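Local coordinates for ribulose-1,5-bisphosphate carboxylase/oxygenase large subunit (Rhodopseudomonas palustris, PDB 3QFW), which is a Rubisco-like protein that probably binds magnesium and, although grouped with the carboxylases, may well catalyse a different reaction, as relatives of this kind do, at residues B[217-221]-B[222-226]; B[244-248]-B[249-253]; B[81-84]-B[85-89]. All coordinates share one frame; numbering follows the deposited sequence.

Contact 1 (B[217-221]-B[222-226]); sequences GVIRD and EGIGA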
# COMPACT_ATOMS: atom_id res chain seq x y z
N GLY B 217 2.90 19.48 12.20
CA GLY B 217 3.13 20.83 12.68
C GLY B 217 2.04 21.30 13.63
O GLY B 217 2.32 21.86 14.69
N VAL B 218 0.79 21.07 13.24
CA VAL B 218 -0.35 21.43 14.07
C VAL B 218 -0.33 20.66 15.39
O VAL B 218 -0.52 21.24 16.46
CB VAL B 218 -1.69 21.17 13.35
CG1 VAL B 218 -2.87 21.40 14.29
CG2 VAL B 218 -1.81 22.04 12.09
N ILE B 219 -0.08 19.36 15.31
CA ILE B 219 -0.01 18.52 16.50
C ILE B 219 0.96 19.09 17.52
O ILE B 219 0.63 19.29 18.68
CB ILE B 219 0.42 17.08 16.14
CG1 ILE B 219 -0.68 16.42 15.32
CG2 ILE B 219 0.72 16.27 17.40
CD1 ILE B 219 -2.04 16.78 15.81
N ARG B 220 2.18 19.38 17.05
CA ARG B 220 3.21 19.93 17.91
C ARG B 220 2.82 21.30 18.45
O ARG B 220 3.04 21.59 19.63
CB ARG B 220 4.55 19.99 17.16
CG ARG B 220 4.95 18.66 16.52
CD ARG B 220 6.41 18.62 16.10
NE ARG B 220 7.31 18.45 17.24
CZ ARG B 220 8.30 19.28 17.54
NH1 ARG B 220 8.53 20.35 16.78
NH2 ARG B 220 9.07 19.05 18.60
N ASP B 221 2.24 22.14 17.60
CA ASP B 221 1.82 23.47 18.02
C ASP B 221 0.70 23.44 19.06
O ASP B 221 0.61 24.31 19.92
CB ASP B 221 1.41 24.32 16.82
CG ASP B 221 2.57 24.63 15.90
OD1 ASP B 221 3.73 24.55 16.38
OD2 ASP B 221 2.33 24.94 14.71
N GLU B 222 -0.15 22.42 18.97
CA GLU B 222 -1.28 22.28 19.88
C GLU B 222 -0.89 21.56 21.18
O GLU B 222 -1.70 21.46 22.10
CB GLU B 222 -2.44 21.56 19.20
CG GLU B 222 -3.08 22.35 18.07
CD GLU B 222 -3.68 23.66 18.55
OE1 GLU B 222 -4.07 23.73 19.74
OE2 GLU B 222 -3.76 24.61 17.75
N GLY B 223 0.34 21.07 21.24
CA GLY B 223 0.83 20.38 22.42
C GLY B 223 0.23 18.99 22.57
O GLY B 223 0.16 18.45 23.68
N ILE B 224 -0.23 18.42 21.46
CA ILE B 224 -0.80 17.08 21.45
C ILE B 224 0.31 16.02 21.55
O ILE B 224 1.39 16.19 20.99
CB ILE B 224 -1.66 16.85 20.18
CG1 ILE B 224 -2.88 17.77 20.20
CG2 ILE B 224 -2.09 15.40 20.06
CD1 ILE B 224 -3.57 17.94 18.84
N GLY B 225 0.04 14.94 22.27
CA GLY B 225 1.10 14.00 22.60
C GLY B 225 1.15 12.70 21.81
O GLY B 225 2.03 11.87 22.05
N ALA B 226 0.21 12.50 20.90
CA ALA B 226 0.24 11.29 20.08
C ALA B 226 -0.22 11.58 18.66
O ALA B 226 -0.70 12.67 18.37
CB ALA B 226 -0.60 10.20 20.71

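Contact 2 (B[244-248]-B[249-253]); sequences KEAAG and LVVVA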
# COMPACT_ATOMS: atom_id res chain seq x y z
N LYS B 244 10.61 9.72 12.36
CA LYS B 244 11.84 10.46 12.63
C LYS B 244 11.63 11.94 12.95
O LYS B 244 12.55 12.62 13.42
CB LYS B 244 12.81 10.31 11.46
CG LYS B 244 13.55 8.99 11.47
CD LYS B 244 14.19 8.73 10.13
CE LYS B 244 14.93 7.40 10.13
NZ LYS B 244 15.47 7.07 8.77
N GLU B 245 10.43 12.44 12.69
CA GLU B 245 10.09 13.84 12.94
C GLU B 245 9.10 13.98 14.10
O GLU B 245 8.75 15.09 14.52
CB GLU B 245 9.55 14.48 11.66
CG GLU B 245 10.59 14.55 10.53
CD GLU B 245 10.01 15.00 9.19
OE1 GLU B 245 10.71 14.85 8.16
OE2 GLU B 245 8.87 15.51 9.17
N ALA B 246 8.66 12.84 14.63
CA ALA B 246 7.62 12.79 15.65
C ALA B 246 7.98 13.52 16.96
O ALA B 246 7.12 14.08 17.62
CB ALA B 246 7.21 11.35 15.93
N ALA B 247 9.26 13.49 17.33
CA ALA B 247 9.74 14.28 18.46
C ALA B 247 9.09 13.93 19.81
O ALA B 247 8.64 14.83 20.54
CB ALA B 247 9.58 15.78 18.17
N GLY B 248 9.05 12.65 20.15
CA GLY B 248 8.57 12.22 21.45
C GLY B 248 7.07 11.99 21.52
O GLY B 248 6.52 11.67 22.59
N LEU B 249 6.40 12.17 20.39
CA LEU B 249 4.98 11.86 20.28
C LEU B 249 4.81 10.35 20.31
O LEU B 249 5.67 9.62 19.81
CB LEU B 249 4.43 12.39 18.95
CG LEU B 249 4.39 13.90 18.73
CD1 LEU B 249 3.77 14.22 17.38
CD2 LEU B 249 3.61 14.57 19.85
N VAL B 250 3.72 9.87 20.87
CA VAL B 250 3.41 8.45 20.74
C VAL B 250 2.89 8.22 19.31
O VAL B 250 1.91 8.85 18.89
CB VAL B 250 2.39 7.97 21.78
CG1 VAL B 250 2.08 6.50 21.58
CG2 VAL B 250 2.93 8.22 23.21
N VAL B 251 3.55 7.35 18.56
CA VAL B 251 3.12 7.06 17.19
C VAL B 251 2.29 5.80 17.15
O VAL B 251 2.80 4.70 17.39
CB VAL B 251 4.30 6.91 16.24
CG1 VAL B 251 3.80 6.50 14.81
CG2 VAL B 251 5.10 8.20 16.19
N VAL B 252 1.00 5.95 16.86
CA VAL B 252 0.08 4.82 16.85
C VAL B 252 -0.17 4.43 15.39
O VAL B 252 -0.63 5.25 14.60
CB VAL B 252 -1.27 5.19 17.48
CG1 VAL B 252 -2.18 3.98 17.54
CG2 VAL B 252 -1.08 5.81 18.89
N ALA B 253 0.12 3.18 15.05
CA ALA B 253 -0.12 2.73 13.69
C ALA B 253 -1.50 2.10 13.55
O ALA B 253 -1.99 1.44 14.47
CB ALA B 253 0.97 1.75 13.26

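Contact 3 (B[81-84]-B[85-89]); sequences GQLL and NMLFG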
# COMPACT_ATOMS: atom_id res chain seq x y z
N GLY B 81 10.10 1.22 1.84
CA GLY B 81 9.44 0.90 0.58
C GLY B 81 10.19 -0.12 -0.25
O GLY B 81 9.62 -1.10 -0.72
N GLN B 82 11.49 0.11 -0.43
CA GLN B 82 12.32 -0.79 -1.23
C GLN B 82 12.45 -2.17 -0.61
O GLN B 82 12.50 -3.18 -1.31
CB GLN B 82 13.70 -0.19 -1.47
CG GLN B 82 14.66 -1.07 -2.28
CD GLN B 82 14.18 -1.37 -3.70
OE1 GLN B 82 13.20 -0.80 -4.19
NE2 GLN B 82 14.88 -2.27 -4.38
N LEU B 83 12.50 -2.21 0.72
CA LEU B 83 12.56 -3.46 1.46
C LEU B 83 11.28 -4.24 1.20
O LEU B 83 11.33 -5.42 0.86
CB LEU B 83 12.77 -3.22 2.96
CG LEU B 83 12.74 -4.49 3.81
CD1 LEU B 83 13.81 -5.47 3.32
CD2 LEU B 83 12.92 -4.18 5.30
N LEU B 84 10.14 -3.58 1.34
CA LEU B 84 8.87 -4.21 1.03
C LEU B 84 8.86 -4.66 -0.44
O LEU B 84 8.48 -5.80 -0.77
CB LEU B 84 7.74 -3.23 1.32
CG LEU B 84 6.39 -3.76 1.80
CD1 LEU B 84 6.50 -5.21 2.25
CD2 LEU B 84 5.84 -2.88 2.95
N ASN B 85 9.28 -3.77 -1.33
CA ASN B 85 9.40 -4.09 -2.76
C ASN B 85 10.13 -5.42 -3.00
O ASN B 85 9.62 -6.32 -3.65
CB ASN B 85 10.08 -2.94 -3.51
CG ASN B 85 9.95 -3.04 -5.02
OD1 ASN B 85 9.01 -3.64 -5.55
ND2 ASN B 85 10.90 -2.44 -5.73
N MET B 86 11.33 -5.56 -2.43
CA MET B 86 12.10 -6.78 -2.64
C MET B 86 11.48 -7.99 -1.91
O MET B 86 11.60 -9.13 -2.37
CB MET B 86 13.58 -6.60 -2.25
CG MET B 86 14.45 -5.79 -3.25
SD MET B 86 14.04 -5.86 -5.03
CE MET B 86 13.13 -4.35 -5.18
N LEU B 87 10.83 -7.75 -0.76
CA LEU B 87 10.21 -8.85 -0.04
C LEU B 87 8.99 -9.41 -0.75
O LEU B 87 8.80 -10.63 -0.79
CB LEU B 87 9.81 -8.44 1.39
CG LEU B 87 10.97 -8.17 2.34
CD1 LEU B 87 10.43 -7.62 3.65
CD2 LEU B 87 11.76 -9.46 2.57
N PHE B 88 8.15 -8.53 -1.30
CA PHE B 88 6.85 -8.98 -1.79
C PHE B 88 6.24 -8.18 -2.94
O PHE B 88 5.08 -8.40 -3.28
CB PHE B 88 5.85 -8.98 -0.64
CG PHE B 88 4.74 -9.98 -0.80
CD1 PHE B 88 5.00 -11.26 -1.27
CD2 PHE B 88 3.44 -9.64 -0.46
CE1 PHE B 88 3.98 -12.19 -1.41
CE2 PHE B 88 2.41 -10.56 -0.59
CZ PHE B 88 2.68 -11.84 -1.07
N GLY B 89 7.00 -7.27 -3.53
CA GLY B 89 6.48 -6.42 -4.60
C GLY B 89 5.68 -7.14 -5.67
O GLY B 89 4.48 -6.90 -5.85

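Contact 1 (B[217-221]-B[222-226])
Ile219 and Ile224 meet at the carboxyl end of helix 209-222, each in the hydrophobic position that flanks a Schellman motif. Both have CG1 beside the backbone N and anti to the carbonyl carbon. They part at the second torsion, chi2 -39° in Ile219 and 163° in Ile224. The side chains cross at a slant, with Ile219 CD1 3.6 Å from Ile224 CD1. Ile219 CG2 also lies 3.7 Å from Ile224 CB. Pro203 touches both isoleucines, and Phe177 and Ala181 of helix 177-195 reach one each. Between them in sequence the chain turns at Gly223, whose positive phi suits glycine. Ile224 N reaches back to Ile219 O at 3.0 Å. Gly223 N bonds to Arg220 O at 3.2 Å, from above the carbonyl plane. Glu222 N keeps the helical bond to Val218 O, 2.8 Å. The Glu222 side chain runs alongside Val218, CG to Val218 CG1 3.9 Å. Its carboxylate and that of Asp221 are exposed, with Asp221 OD2 6.8 Å from Glu222 OE2. Two acids near a helix carboxyl end probably raise each other's proton affinity slightly, while the apolar isoleucine pair and the backbone bonds close the helix.

Contact 2 (B[244-248]-B[249-253])
Leu249 folds back over the carbonyl oxygen of Ala246, closing a tight turn just before strand 250-253. The turn is of type I', with Ala247 and Gly248 both at positive phi. A side chain at Gly248 would collide with the Ala247 carbonyl oxygen. Leu249 N makes a weak hydrogen bond to Ala246 O, 3.4 Å. The first torsion of Leu249 (chi1 -66°) sets CG beside the backbone N, which brings the branch point onto the same oxygen. Leu249 CG is 3.0 Å from Ala246 O, a close fit. The CB of Ala246 points at the strand. It meets Val251 CG2 at 3.8 Å, the branch that lies beside the valine's own N, and Leu249 CB at 4.2 Å. The methyl thus sits against Val251 of the strand and Leu249 just before it. Cutting Leu249 back to alanine is likely to leave a gap beside Leu216, Ile219 and Val227 and to take the branch off the Ala246 oxygen. Strand 250-253 pairs with strands 226-229 and 280-284 in a parallel sheet. Leu249 packs on helix 209-222, and Val251 on Val227 of strand 226-229. Val250 and Val252 point to the other face and touch Leu200 and Ala202 of strand 200-202.

Contact 3 (B[81-84]-B[85-89])
Gln82 and Asn85 join their side-chain amides along one side of helix 80-88, a short alpha helix built of i to i+4 backbone bonds. Asn85 ND2 donates to Gln82 OE1 at 3.2 Å, and the bond is nearly straight at 176°. The oxygen lies in the amide plane of Asn85, but ND2 sits above the carbonyl plane of Gln82. The two amides are turned 73° against each other. Gln82 starts with CG anti to its backbone N and then bends at chi2 (63°), which carries its amide to Asn85. Both amides have stronger partners on the second subunit. Asn85 ND2 serves both Gln82 OE1 and His167 O of the second subunit, while Gln82 NE2 serves Thr75 O of its own chain and Gly168 O of the second subunit. The pair is buried at the dimer interface. This is consistent with Rubisco, where the amino-terminal domain of one subunit packs against the barrel of its partner.

Leu84 CB heads away from 85-89, and the side chain touches Ile263. Its torsions are off the usual staggered positions. Its carbonyl O takes Phe88 N at 2.8 Å, and Phe88 also touches Ile263. On a further side of the helix Leu83 CG meets Leu87 CD1 at 3.9 Å. Both leucines rest on Ile8 of strand 8-15, so this side packs on the antiparallel sheet. Leu87 CG lies 3.1 Å from Leu83 O, which accepts Leu87 N at 2.9 Å. A side chain at Gly89 would run into Asn85 OD1, and Gly89 N bonds to Asn85 O at 2.8 Å.

Contacts 1 and 2 belong to the same parallel barrel and touch each other. Contact 1 ends the helix that leads into strand 226-229, and contact 2 begins the next strand, 250-253. Gly225 O and Val250 N, 2.9 Å apart, probably form a hydrogen bond that pairs them. Contact 1 is partly exposed, with charged side chains outside and isoleucines within. Contact 2 is mostly buried, with apolar side chains round a polar backbone turn. Contact 3 stands apart in the amino-terminal part, its centre about 24 Å from the centre of contact 2 and about 32 Å from that of contact 1. It is also buried, yet its polar amides bond to the second subunit.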